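Saframycin Mx1 synthetase B (Legionella pneumophila subsp. pneumophila, PDB 3KXW) is a fatty acid AMP ligase of the ANL superfamily and holds 5'-O-[(S)-(dodecanoyloxy)(hydroxy)phosphoryl]adenosine in its ligand pocket. Local coordinates at residues A[201-206]-A[291-296]; A[193-198]-A[222-227]; A[27-32]-A[229-234]; A[238-243]-A[249-254]. All coordinates share one frame; numbering follows the deposited sequence.

Interaction 1. Residues A[201-206]-A[291-296]; sequences TSFHMN and WVTAFN. With 1ZZ (5'-O-[(S)-(dodecanoyloxy)(hydroxy)phosphoryl]adenosine), chain B.
Phe203, Thr293 and Phe295 meet where a Schellman motif, with His204 as its C' residue, ends helix 189-202 beside strand 293-296 of a mixed sheet in the AMP-binding domain. The ring of Phe203 turns its edge toward the face of Phe295 in an offset edge-to-face pair, the centroids 5.9 Å apart and the planes at 77°. CE2 of Phe203 is the atom that reaches Phe295, at 3.9 Å from its CD1. Thr293 meets the same ring obliquely through its methyl, with CG2 3.7 Å from CD2 of Phe203; its first torsion (chi1 -57°) sets CG2 anti to the backbone N, while OG1 shares a water with Phe203 O, and this water, which donates to the carbonyl, spans the helix end and the strand.

Both rings belong to the pocket of 1ZZ and line the far part of its dodecanoyl chain. The ligand's C1 lies over one face of Phe203, off toward the rim, and the methyl CE of selenomethionine Met205 comes within 3.7 Å of that same terminal carbon. Over one face of Phe295 sits the next carbon of the chain, C2, 3.5 Å from CE1.

Interaction 2. Residues A[193-198]-A[222-227]; sequences LDNLNK and GLIGCI. With 1ZZ (5'-O-[(S)-(dodecanoyloxy)(hydroxy)phosphoryl]adenosine), chain B.
This is a small, buried, apolar contact between two helices, 189-202 and 220-233, beside the pocket that holds the acyl end of 1ZZ. Leu196 and Ile224 carry it, their side chains crossing at about a right angle. From Leu196 a single branch does the touching: CD2 lies 3.8 Å from CG2 of Ile224 and 3.7 Å from the backbone O of the same residue. CG2 of Ile224 is turned to meet it because CG1 takes the place beside the backbone N (chi1 -63°), which puts the methyl anti to that N. Asn195 adds a looser touch on the same methyl; its amide is engaged elsewhere, OD1 accepting from Leu335 N and ND2 bonded to Ser408 OG.

Within the AMP-binding region of this ANL-superfamily protein, helix 220-233 opens into a wider pi-type turn at 222-227. The carbonyl of Ile224 is also hydrogen-bonded to Thr229 OG1, so the O that Leu196 brushes has a polar partner within its own helix. Gly225 follows at the pocket wall, where its backbone O stands 3.2 Å from C1 of 1ZZ, the end of the dodecanoyl chain.

Interaction 3. Residues A[27-32]-A[229-234]; sequences KKSCTF and TPIYGG
Ile231 points the end of its side chain into the angle between Ser29 and Cys30, two consecutive residues of strand 28-34 that form a classic beta bulge opposite Met41. Because the bulge directs both residues to one side, a hydroxyl and a thiol sulfur meet one aliphatic branch. CG1 of Ile231 is 3.7 Å from OG of Ser29, and its CD1 makes an apolar contact with SG of Cys30 at 3.9 Å. The isoleucine reaches them through an extended branch, CG1 lying anti to the carbonyl carbon (chi1 -69°). OG of Ser29 shares a water, 2.7 Å away, that donates a weak bond to Pro230 O.

Two residues before Ser29, Lys27 runs beside the end of the helix, its CD 3.7 Å from Gly234 O. The lysine chain bends at chi3 (-78°), and NZ reaches that carbonyl through a water that donates to Gly234 O at 2.6 Å. Another water donates to both Gly234 O and Lys28 O, so the carbonyl receives two water bonds. Gly234, with positive phi, belongs to the Schellman motif that closes helix 220-233.

The helix thus packs against strand 28-34, which lies between strands 37-42 and 236-239 in a mixed four-stranded sheet; Leu46 of helix 43-59 and Ile79 of helix 76-87 also touch Ile231.

Interaction 4. Residues A[238-243]-A[249-254]; sequences IMMSPF and PLSWLK
The chain leaves strand 236-239, passes through Ser241 at the N-cap of helix 242-247, and returns in helix 250-259, with the CA atoms of Met240 and Trp252 closest across the two segments at 8.6 Å. Met240, a selenomethionine in this model, supplies most of the contact. Its CG stands between the backbone N and the carbonyl carbon (chi1 68°), and beyond CG the chain is fully extended, so that the methyl end is carried straight to the first turn of the helix. There CE comes 3.4 Å from OG of Ser251, and SE lies 3.5 Å from that same oxygen. The serine hydroxyl therefore packs alongside the last bond of the selenomethionine.

Ser251 OG is hydrogen-bonded to Asn248 O, just before the segment. CE of Met240 also approaches the helix backbone, 3.7 Å from Trp252 N, and touches the base of the indole side chain, 4.0 Å from CB of Trp252. Trp252 N itself bonds back to Pro249 O, so the methyl settles against an amide already engaged within the helix start.

CG of Trp252 is anti to the backbone N (chi1 -174°), and at the far end NE1 bonds to Ser264 OG, while the ring meets Trp214 and Trp291 edge-to-face. Met240 also touches Phe212 and Trp214. In this part of the AMP-binding region strand 236-239 is joined through helix 242-247 to helix 250-259, and Met240, which follows Met239 of the strand, packs near the start of the second helix.

From the N terminus, interaction 3 opens first at strand 28-34 and closes a long loop on the end of helix 220-233. Interaction 2 is nested within that loop and joins helix 189-202 to the same helix 220-233. Interaction 1 starts from the end of helix 189-202 and reaches strand 293-296, so it crosses both interactions 2 and 3. Interaction 4 closes a short loop nested inside interaction 1, after interactions 2 and 3 have closed. Interactions 3 and 4 reach neighbouring strands, 28-34 and 236-239, of one sheet, and Trp291 of interaction 1 packs on Trp252 and Leu253 of interaction 4. Interactions 1 and 2 both touch 1ZZ.

Interaction 1. Residues A[201-206]-A[291-296]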
# COMPACT_ATOMS: atom_id res chain seq x y z
N THR A 201 -9.38 -8.80 -15.04
CA THR A 201 -9.00 -9.44 -16.29
C THR A 201 -7.56 -9.89 -16.28
O THR A 201 -7.27 -11.04 -16.63
CB THR A 201 -9.20 -8.49 -17.46
OG1 THR A 201 -10.60 -8.25 -17.62
CG2 THR A 201 -8.65 -9.09 -18.72
N SER A 202 -6.67 -8.99 -15.89
CA SER A 202 -5.23 -9.25 -15.94
C SER A 202 -4.84 -10.37 -14.97
O SER A 202 -3.94 -11.16 -15.27
CB SER A 202 -4.43 -7.96 -15.67
OG SER A 202 -4.67 -6.99 -16.68
N PHE A 203 -5.54 -10.45 -13.84
CA PHE A 203 -5.30 -11.49 -12.83
C PHE A 203 -6.03 -12.81 -13.14
O PHE A 203 -6.01 -13.73 -12.33
CB PHE A 203 -5.67 -11.00 -11.40
CG PHE A 203 -4.58 -10.16 -10.75
CD1 PHE A 203 -4.22 -8.93 -11.29
CD2 PHE A 203 -3.94 -10.61 -9.60
CE1 PHE A 203 -3.20 -8.14 -10.71
CE2 PHE A 203 -2.92 -9.82 -9.00
CZ PHE A 203 -2.57 -8.60 -9.57
N HIS A 204 -6.66 -12.90 -14.30
CA HIS A 204 -7.37 -14.12 -14.69
C HIS A 204 -8.32 -14.60 -13.60
O HIS A 204 -8.38 -15.79 -13.31
CB HIS A 204 -6.37 -15.23 -15.02
CG HIS A 204 -5.65 -15.06 -16.32
ND1 HIS A 204 -5.36 -13.83 -16.87
CD2 HIS A 204 -5.12 -15.98 -17.17
CE1 HIS A 204 -4.72 -13.99 -18.01
NE2 HIS A 204 -4.55 -15.29 -18.21
N MSE A 205 -9.07 -13.68 -13.00
CA MSE A 205 -10.03 -14.04 -11.96
C MSE A 205 -11.19 -14.80 -12.56
O MSE A 205 -11.54 -14.60 -13.71
CB MSE A 205 -10.55 -12.79 -11.26
CG MSE A 205 -9.43 -12.04 -10.58
SE MSE A 205 -10.04 -10.74 -9.27
CE MSE A 205 -8.29 -10.03 -8.84
N ASN A 206 -11.79 -15.67 -11.76
CA ASN A 206 -12.93 -16.47 -12.20
C ASN A 206 -13.71 -16.83 -10.95
O ASN A 206 -13.45 -16.27 -9.88
CB ASN A 206 -12.48 -17.71 -12.98
CG ASN A 206 -11.56 -18.63 -12.18
OD1 ASN A 206 -11.78 -18.90 -11.01
ND2 ASN A 206 -10.52 -19.14 -12.84
N TRP A 291 -2.63 -21.24 -3.92
CA TRP A 291 -2.15 -19.86 -4.08
C TRP A 291 -1.43 -19.70 -5.43
O TRP A 291 -0.23 -19.92 -5.52
CB TRP A 291 -1.22 -19.52 -2.90
CG TRP A 291 -0.84 -18.07 -2.76
CD1 TRP A 291 -1.37 -17.00 -3.43
CD2 TRP A 291 0.14 -17.53 -1.86
NE1 TRP A 291 -0.76 -15.83 -3.01
CE2 TRP A 291 0.16 -16.13 -2.04
CE3 TRP A 291 1.00 -18.10 -0.92
CZ2 TRP A 291 1.01 -15.29 -1.31
CZ3 TRP A 291 1.85 -17.27 -0.20
CH2 TRP A 291 1.84 -15.89 -0.39
N VAL A 292 -2.18 -19.37 -6.47
CA VAL A 292 -1.63 -19.35 -7.83
C VAL A 292 -1.12 -17.99 -8.30
O VAL A 292 -0.38 -17.93 -9.27
CB VAL A 292 -2.62 -19.91 -8.88
CG1 VAL A 292 -3.00 -21.34 -8.54
CG2 VAL A 292 -3.87 -19.01 -9.02
N THR A 293 -1.51 -16.92 -7.60
CA THR A 293 -1.02 -15.58 -7.90
C THR A 293 -0.60 -14.89 -6.62
O THR A 293 -1.45 -14.48 -5.81
CB THR A 293 -2.09 -14.72 -8.58
OG1 THR A 293 -2.52 -15.37 -9.77
CG2 THR A 293 -1.51 -13.34 -8.94
N ALA A 294 0.70 -14.79 -6.42
CA ALA A 294 1.27 -14.13 -5.24
C ALA A 294 1.83 -12.82 -5.75
O ALA A 294 2.99 -12.77 -6.22
CB ALA A 294 2.38 -14.99 -4.64
N PHE A 295 1.02 -11.76 -5.71
CA PHE A 295 1.46 -10.53 -6.38
C PHE A 295 2.46 -9.76 -5.52
O PHE A 295 2.47 -9.88 -4.29
CB PHE A 295 0.29 -9.66 -6.86
CG PHE A 295 -0.56 -9.12 -5.74
CD1 PHE A 295 -1.71 -9.79 -5.34
CD2 PHE A 295 -0.20 -7.94 -5.11
CE1 PHE A 295 -2.50 -9.28 -4.30
CE2 PHE A 295 -0.98 -7.44 -4.07
CZ PHE A 295 -2.11 -8.09 -3.66
N ASN A 296 3.34 -9.04 -6.20
CA ASN A 296 4.42 -8.34 -5.55
C ASN A 296 4.53 -6.98 -6.23
O ASN A 296 5.03 -6.88 -7.35
CB ASN A 296 5.72 -9.13 -5.73
CG ASN A 296 6.87 -8.55 -4.95
OD1 ASN A 296 6.80 -7.43 -4.44
ND2 ASN A 296 7.98 -9.29 -4.89
P 1ZZ B . 1.22 4.35 -4.39
C1 1ZZ B . -6.02 -8.17 -6.55
N1 1ZZ B . 6.15 1.24 -7.07
O1 1ZZ B . 2.02 1.22 -4.76
C2 1ZZ B . -4.71 -7.42 -6.29
N2 1ZZ B . 5.15 -0.59 -7.88
O2 1ZZ B . 0.45 2.96 -4.86
C3 1ZZ B . -4.30 -6.56 -7.49
N3 1ZZ B . 8.61 0.60 -7.72
O3 1ZZ B . 0.57 5.48 -5.02
C4 1ZZ B . -3.27 -5.50 -7.08
N4 1ZZ B . 8.71 -1.56 -8.78
O4 1ZZ B . 1.11 4.46 -2.78
C5 1ZZ B . -2.49 -4.92 -8.27
N5 1ZZ B . 6.85 -2.88 -9.30
O5 1ZZ B . 2.84 4.31 -4.77
C6 1ZZ B . -1.41 -3.98 -7.73
O6 1ZZ B . 5.22 2.98 -5.58
C7 1ZZ B . -0.33 -3.33 -8.64
O7 1ZZ B . 7.23 4.37 -7.16
C8 1ZZ B . 0.80 -2.51 -8.00
O8 1ZZ B . 5.14 5.34 -8.07
C9 1ZZ B . 0.30 -1.08 -7.73
C10 1ZZ B . 0.98 -0.38 -6.53
C11 1ZZ B . 0.19 0.92 -6.21
C12 1ZZ B . 1.15 1.94 -5.57
C13 1ZZ B . 3.27 4.04 -6.09
C14 1ZZ B . 4.67 4.03 -6.14
C15 1ZZ B . 5.24 4.10 -7.60
C16 1ZZ B . 6.47 3.63 -7.50
C17 1ZZ B . 6.26 2.54 -6.58
C18 1ZZ B . 4.91 0.52 -7.28
C19 1ZZ B . 6.63 -0.68 -8.05
C20 1ZZ B . 7.19 0.42 -7.63
C21 1ZZ B . 9.35 -0.36 -8.23
C22 1ZZ B . 7.49 -1.73 -8.72
O HOH W 1 -5.40 -15.84 -10.53

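Interaction 2. Residues A[193-198]-A[222-227]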
# COMPACT_ATOMS: atom_id res chain seq x y z
N LEU A 193 -14.07 1.83 -12.03
CA LEU A 193 -14.54 0.67 -12.80
C LEU A 193 -13.53 0.26 -13.87
O LEU A 193 -13.34 -0.91 -14.13
CB LEU A 193 -15.91 0.93 -13.43
CG LEU A 193 -17.12 1.07 -12.49
CD1 LEU A 193 -18.38 1.37 -13.36
CD2 LEU A 193 -17.32 -0.18 -11.65
N ASP A 194 -12.89 1.23 -14.51
CA ASP A 194 -11.94 0.86 -15.53
C ASP A 194 -10.82 -0.00 -14.94
O ASP A 194 -10.40 -1.02 -15.52
CB ASP A 194 -11.30 2.08 -16.16
CG ASP A 194 -10.41 1.70 -17.33
OD1 ASP A 194 -10.98 1.33 -18.37
OD2 ASP A 194 -9.18 1.74 -17.21
N ASN A 195 -10.30 0.43 -13.80
CA ASN A 195 -9.19 -0.31 -13.20
C ASN A 195 -9.60 -1.65 -12.61
O ASN A 195 -8.87 -2.63 -12.74
CB ASN A 195 -8.40 0.52 -12.20
CG ASN A 195 -6.93 0.08 -12.13
OD1 ASN A 195 -6.47 -0.49 -11.15
ND2 ASN A 195 -6.21 0.31 -13.22
N LEU A 196 -10.76 -1.69 -11.96
CA LEU A 196 -11.29 -2.95 -11.45
C LEU A 196 -11.41 -3.97 -12.56
O LEU A 196 -11.16 -5.13 -12.35
CB LEU A 196 -12.67 -2.78 -10.78
CG LEU A 196 -12.74 -1.84 -9.56
CD1 LEU A 196 -14.10 -1.85 -8.92
CD2 LEU A 196 -11.61 -2.07 -8.53
N ASN A 197 -11.82 -3.54 -13.74
CA ASN A 197 -11.91 -4.45 -14.87
C ASN A 197 -10.53 -4.91 -15.34
O ASN A 197 -10.32 -6.08 -15.68
CB ASN A 197 -12.63 -3.79 -16.05
CG ASN A 197 -12.63 -4.68 -17.30
OD1 ASN A 197 -13.16 -5.79 -17.28
ND2 ASN A 197 -12.02 -4.19 -18.37
N LYS A 198 -9.59 -3.98 -15.35
CA LYS A 198 -8.23 -4.32 -15.74
C LYS A 198 -7.62 -5.33 -14.76
O LYS A 198 -6.95 -6.27 -15.18
CB LYS A 198 -7.36 -3.07 -15.84
CG LYS A 198 -7.59 -2.28 -17.11
CD LYS A 198 -6.92 -0.92 -17.01
CE LYS A 198 -6.76 -0.26 -18.38
NZ LYS A 198 -8.04 0.01 -19.08
N GLY A 222 -4.49 -2.37 -1.07
CA GLY A 222 -5.36 -3.09 -0.15
C GLY A 222 -6.82 -2.67 -0.29
O GLY A 222 -7.72 -3.45 0.03
N LEU A 223 -7.06 -1.45 -0.77
CA LEU A 223 -8.44 -0.98 -0.98
C LEU A 223 -8.94 -1.40 -2.37
O LEU A 223 -9.94 -2.12 -2.50
CB LEU A 223 -8.52 0.56 -0.84
CG LEU A 223 -9.87 1.16 -1.25
CD1 LEU A 223 -11.03 0.56 -0.45
CD2 LEU A 223 -9.86 2.69 -1.15
N ILE A 224 -8.23 -0.97 -3.42
CA ILE A 224 -8.74 -1.14 -4.78
C ILE A 224 -8.56 -2.58 -5.26
O ILE A 224 -9.48 -3.19 -5.78
CB ILE A 224 -8.07 -0.13 -5.74
CG1 ILE A 224 -8.44 1.32 -5.30
CG2 ILE A 224 -8.46 -0.41 -7.19
CD1 ILE A 224 -7.72 2.36 -6.12
N GLY A 225 -7.37 -3.12 -5.05
CA GLY A 225 -7.08 -4.49 -5.41
C GLY A 225 -7.82 -5.53 -4.60
O GLY A 225 -8.40 -6.46 -5.16
N CYS A 226 -7.78 -5.41 -3.28
CA CYS A 226 -8.18 -6.56 -2.45
C CYS A 226 -9.59 -6.44 -1.84
O CYS A 226 -10.07 -7.37 -1.21
CB CYS A 226 -7.14 -6.81 -1.36
SG CYS A 226 -5.51 -7.12 -2.06
N ILE A 227 -10.24 -5.30 -2.03
CA ILE A 227 -11.61 -5.14 -1.51
C ILE A 227 -12.59 -4.76 -2.63
O ILE A 227 -13.59 -5.46 -2.85
CB ILE A 227 -11.70 -4.07 -0.38
CG1 ILE A 227 -10.83 -4.45 0.82
CG2 ILE A 227 -13.17 -3.89 0.09
CD1 ILE A 227 -10.67 -3.36 1.86
P 1ZZ B . 1.22 4.35 -4.39
C1 1ZZ B . -6.02 -8.17 -6.55
N1 1ZZ B . 6.15 1.24 -7.07
O1 1ZZ B . 2.02 1.22 -4.76
C2 1ZZ B . -4.71 -7.42 -6.29
N2 1ZZ B . 5.15 -0.59 -7.88
O2 1ZZ B . 0.45 2.96 -4.86
C3 1ZZ B . -4.30 -6.56 -7.49
N3 1ZZ B . 8.61 0.60 -7.72
O3 1ZZ B . 0.57 5.48 -5.02
C4 1ZZ B . -3.27 -5.50 -7.08
N4 1ZZ B . 8.71 -1.56 -8.78
O4 1ZZ B . 1.11 4.46 -2.78
C5 1ZZ B . -2.49 -4.92 -8.27
N5 1ZZ B . 6.85 -2.88 -9.30
O5 1ZZ B . 2.84 4.31 -4.77
C6 1ZZ B . -1.41 -3.98 -7.73
O6 1ZZ B . 5.22 2.98 -5.58
C7 1ZZ B . -0.33 -3.33 -8.64
O7 1ZZ B . 7.23 4.37 -7.16
C8 1ZZ B . 0.80 -2.51 -8.00
O8 1ZZ B . 5.14 5.34 -8.07
C9 1ZZ B . 0.30 -1.08 -7.73
C10 1ZZ B . 0.98 -0.38 -6.53
C11 1ZZ B . 0.19 0.92 -6.21
C12 1ZZ B . 1.15 1.94 -5.57
C13 1ZZ B . 3.27 4.04 -6.09
C14 1ZZ B . 4.67 4.03 -6.14
C15 1ZZ B . 5.24 4.10 -7.60
C16 1ZZ B . 6.47 3.63 -7.50
C17 1ZZ B . 6.26 2.54 -6.58
C18 1ZZ B . 4.91 0.52 -7.28
C19 1ZZ B . 6.63 -0.68 -8.05
C20 1ZZ B . 7.19 0.42 -7.63
C21 1ZZ B . 9.35 -0.36 -8.23
C22 1ZZ B . 7.49 -1.73 -8.72

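Interaction 3. Residues A[27-32]-A[229-234]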
# COMPACT_ATOMS: atom_id res chain seq x y z
N LYS A 27 -24.82 -14.66 -1.44
CA LYS A 27 -23.42 -14.90 -1.79
C LYS A 27 -22.51 -14.15 -0.81
O LYS A 27 -22.66 -12.95 -0.60
CB LYS A 27 -23.12 -14.47 -3.23
CG LYS A 27 -21.71 -14.84 -3.75
CD LYS A 27 -21.43 -14.30 -5.16
CE LYS A 27 -22.10 -15.15 -6.22
NZ LYS A 27 -21.91 -14.63 -7.63
N LYS A 28 -21.58 -14.87 -0.21
CA LYS A 28 -20.60 -14.27 0.69
C LYS A 28 -19.75 -13.26 -0.06
O LYS A 28 -19.25 -13.56 -1.13
CB LYS A 28 -19.65 -15.33 1.26
CG LYS A 28 -20.31 -16.47 1.99
CD LYS A 28 -19.25 -17.48 2.49
CE LYS A 28 -19.90 -18.61 3.28
NZ LYS A 28 -20.84 -18.04 4.29
N SER A 29 -19.56 -12.09 0.51
CA SER A 29 -18.69 -11.11 -0.12
C SER A 29 -17.40 -10.89 0.68
O SER A 29 -16.31 -11.22 0.22
CB SER A 29 -19.44 -9.78 -0.29
OG SER A 29 -18.59 -8.78 -0.78
N CYS A 30 -17.54 -10.36 1.89
CA CYS A 30 -16.38 -9.95 2.67
C CYS A 30 -16.33 -10.68 4.00
O CYS A 30 -17.34 -10.75 4.71
CB CYS A 30 -16.43 -8.44 2.93
SG CYS A 30 -16.09 -7.45 1.44
N THR A 31 -15.16 -11.19 4.34
CA THR A 31 -14.94 -11.82 5.62
C THR A 31 -13.75 -11.15 6.29
O THR A 31 -12.67 -11.02 5.68
CB THR A 31 -14.64 -13.34 5.49
OG1 THR A 31 -15.79 -14.03 4.95
CG2 THR A 31 -14.26 -13.96 6.86
N PHE A 32 -13.93 -10.74 7.53
CA PHE A 32 -12.82 -10.16 8.31
C PHE A 32 -12.50 -11.04 9.53
O PHE A 32 -13.40 -11.51 10.23
CB PHE A 32 -13.13 -8.71 8.70
CG PHE A 32 -11.93 -7.95 9.17
CD1 PHE A 32 -11.06 -7.38 8.25
CD2 PHE A 32 -11.65 -7.86 10.52
CE1 PHE A 32 -9.93 -6.70 8.68
CE2 PHE A 32 -10.53 -7.18 10.96
CZ PHE A 32 -9.67 -6.60 10.04
N THR A 229 -12.15 -4.66 -5.98
CA THR A 229 -12.17 -5.61 -7.09
C THR A 229 -13.03 -6.87 -6.81
O THR A 229 -13.85 -7.24 -7.64
CB THR A 229 -10.75 -6.00 -7.56
OG1 THR A 229 -10.05 -4.81 -7.98
CG2 THR A 229 -10.82 -6.98 -8.73
N PRO A 230 -12.82 -7.53 -5.66
CA PRO A 230 -13.67 -8.70 -5.36
C PRO A 230 -15.16 -8.34 -5.26
O PRO A 230 -16.01 -9.08 -5.73
CB PRO A 230 -13.17 -9.18 -3.98
CG PRO A 230 -11.95 -8.42 -3.68
CD PRO A 230 -11.72 -7.34 -4.68
N ILE A 231 -15.47 -7.22 -4.61
CA ILE A 231 -16.87 -6.79 -4.55
C ILE A 231 -17.46 -6.61 -5.96
O ILE A 231 -18.54 -7.13 -6.28
CB ILE A 231 -17.02 -5.52 -3.67
CG1 ILE A 231 -16.73 -5.88 -2.21
CG2 ILE A 231 -18.44 -4.92 -3.80
CD1 ILE A 231 -16.70 -4.70 -1.25
N TYR A 232 -16.73 -5.89 -6.81
CA TYR A 232 -17.09 -5.72 -8.22
C TYR A 232 -17.24 -7.05 -8.98
O TYR A 232 -18.16 -7.23 -9.79
CB TYR A 232 -15.99 -4.87 -8.87
CG TYR A 232 -16.01 -4.80 -10.38
CD1 TYR A 232 -16.92 -3.98 -11.04
CD2 TYR A 232 -15.11 -5.53 -11.14
CE1 TYR A 232 -16.92 -3.90 -12.43
CE2 TYR A 232 -15.10 -5.45 -12.53
CZ TYR A 232 -16.00 -4.63 -13.15
OH TYR A 232 -16.00 -4.54 -14.51
N GLY A 233 -16.33 -7.98 -8.75
CA GLY A 233 -16.29 -9.21 -9.53
C GLY A 233 -17.06 -10.41 -8.97
O GLY A 233 -17.03 -11.49 -9.56
N GLY A 234 -17.73 -10.25 -7.83
CA GLY A 234 -18.51 -11.35 -7.27
C GLY A 234 -17.69 -12.40 -6.54
O GLY A 234 -18.08 -13.57 -6.44
O HOH W 2 -18.80 -15.42 -8.15
O HOH W 3 -18.12 -14.87 -3.58
O HOH W 4 -17.47 -9.90 -2.93

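Interaction 4. Residues A[238-243]-A[249-254]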
# COMPACT_ATOMS: atom_id res chain seq x y z
N ILE A 238 -11.20 -12.24 1.78
CA ILE A 238 -11.00 -12.67 3.16
C ILE A 238 -9.85 -11.88 3.75
O ILE A 238 -8.78 -11.82 3.14
CB ILE A 238 -10.60 -14.19 3.25
CG1 ILE A 238 -11.54 -15.05 2.40
CG2 ILE A 238 -10.52 -14.65 4.73
CD1 ILE A 238 -12.88 -15.17 2.92
N MSE A 239 -10.06 -11.24 4.90
CA MSE A 239 -9.11 -10.22 5.34
C MSE A 239 -8.74 -10.26 6.83
O MSE A 239 -9.49 -10.75 7.66
CB MSE A 239 -9.67 -8.83 5.02
CG MSE A 239 -9.85 -8.56 3.53
SE MSE A 239 -11.13 -7.08 3.32
CE MSE A 239 -12.77 -8.07 3.81
N MSE A 240 -7.57 -9.72 7.13
CA MSE A 240 -7.23 -9.38 8.50
C MSE A 240 -6.45 -8.07 8.47
O MSE A 240 -6.14 -7.53 7.39
CB MSE A 240 -6.38 -10.48 9.12
CG MSE A 240 -4.99 -10.61 8.52
SE MSE A 240 -4.00 -12.11 9.33
CE MSE A 240 -2.38 -11.96 8.26
N SER A 241 -6.12 -7.55 9.65
CA SER A 241 -5.41 -6.28 9.72
C SER A 241 -3.90 -6.42 9.53
O SER A 241 -3.32 -7.47 9.78
CB SER A 241 -5.68 -5.62 11.07
OG SER A 241 -5.05 -6.36 12.10
N PRO A 242 -3.24 -5.34 9.12
CA PRO A 242 -1.78 -5.42 9.01
C PRO A 242 -1.15 -5.70 10.36
O PRO A 242 -0.13 -6.38 10.42
CB PRO A 242 -1.39 -4.02 8.51
CG PRO A 242 -2.59 -3.55 7.79
CD PRO A 242 -3.75 -4.06 8.61
N PHE A 243 -1.76 -5.18 11.44
CA PHE A 243 -1.26 -5.47 12.79
C PHE A 243 -1.18 -6.99 13.03
O PHE A 243 -0.19 -7.49 13.56
CB PHE A 243 -2.16 -4.79 13.84
CG PHE A 243 -1.82 -5.15 15.26
CD1 PHE A 243 -0.82 -4.47 15.94
CD2 PHE A 243 -2.49 -6.18 15.90
CE1 PHE A 243 -0.50 -4.81 17.27
CE2 PHE A 243 -2.17 -6.51 17.22
CZ PHE A 243 -1.18 -5.83 17.90
N PRO A 249 3.27 -13.35 11.23
CA PRO A 249 3.20 -13.43 9.77
C PRO A 249 2.79 -14.81 9.28
O PRO A 249 2.22 -14.94 8.19
CB PRO A 249 4.64 -13.12 9.31
CG PRO A 249 5.36 -12.65 10.51
CD PRO A 249 4.62 -13.08 11.73
N LEU A 250 3.09 -15.83 10.08
CA LEU A 250 2.61 -17.18 9.78
C LEU A 250 1.11 -17.18 9.54
O LEU A 250 0.61 -17.98 8.74
CB LEU A 250 2.94 -18.14 10.93
CG LEU A 250 2.31 -19.52 10.79
CD1 LEU A 250 2.86 -20.21 9.57
CD2 LEU A 250 2.61 -20.32 12.05
N SER A 251 0.37 -16.32 10.23
CA SER A 251 -1.09 -16.34 10.08
C SER A 251 -1.53 -16.04 8.64
O SER A 251 -2.54 -16.54 8.17
CB SER A 251 -1.82 -15.45 11.09
OG SER A 251 -1.58 -14.09 10.82
N TRP A 252 -0.74 -15.25 7.91
CA TRP A 252 -1.03 -15.03 6.49
C TRP A 252 -1.10 -16.36 5.73
O TRP A 252 -2.02 -16.61 4.95
CB TRP A 252 0.04 -14.15 5.87
CG TRP A 252 -0.19 -13.72 4.42
CD1 TRP A 252 -1.36 -13.73 3.73
CD2 TRP A 252 0.79 -13.15 3.55
NE1 TRP A 252 -1.17 -13.22 2.46
CE2 TRP A 252 0.14 -12.84 2.33
CE3 TRP A 252 2.16 -12.84 3.69
CZ2 TRP A 252 0.82 -12.26 1.24
CZ3 TRP A 252 2.84 -12.28 2.59
CH2 TRP A 252 2.16 -11.99 1.38
N LEU A 253 -0.10 -17.20 5.95
CA LEU A 253 0.02 -18.45 5.20
C LEU A 253 -0.95 -19.51 5.74
O LEU A 253 -1.49 -20.31 4.98
CB LEU A 253 1.47 -18.94 5.20
CG LEU A 253 2.51 -17.87 4.85
CD1 LEU A 253 3.90 -18.51 4.86
CD2 LEU A 253 2.26 -17.21 3.49
N LYS A 254 -1.18 -19.49 7.05
CA LYS A 254 -2.25 -20.32 7.64
C LYS A 254 -3.63 -20.01 7.06
O LYS A 254 -4.40 -20.92 6.71
CB LYS A 254 -2.31 -20.16 9.16
CG LYS A 254 -1.27 -20.96 9.90
CD LYS A 254 -1.61 -20.96 11.40
CE LYS A 254 -0.65 -21.82 12.22
NZ LYS A 254 -0.96 -21.78 13.69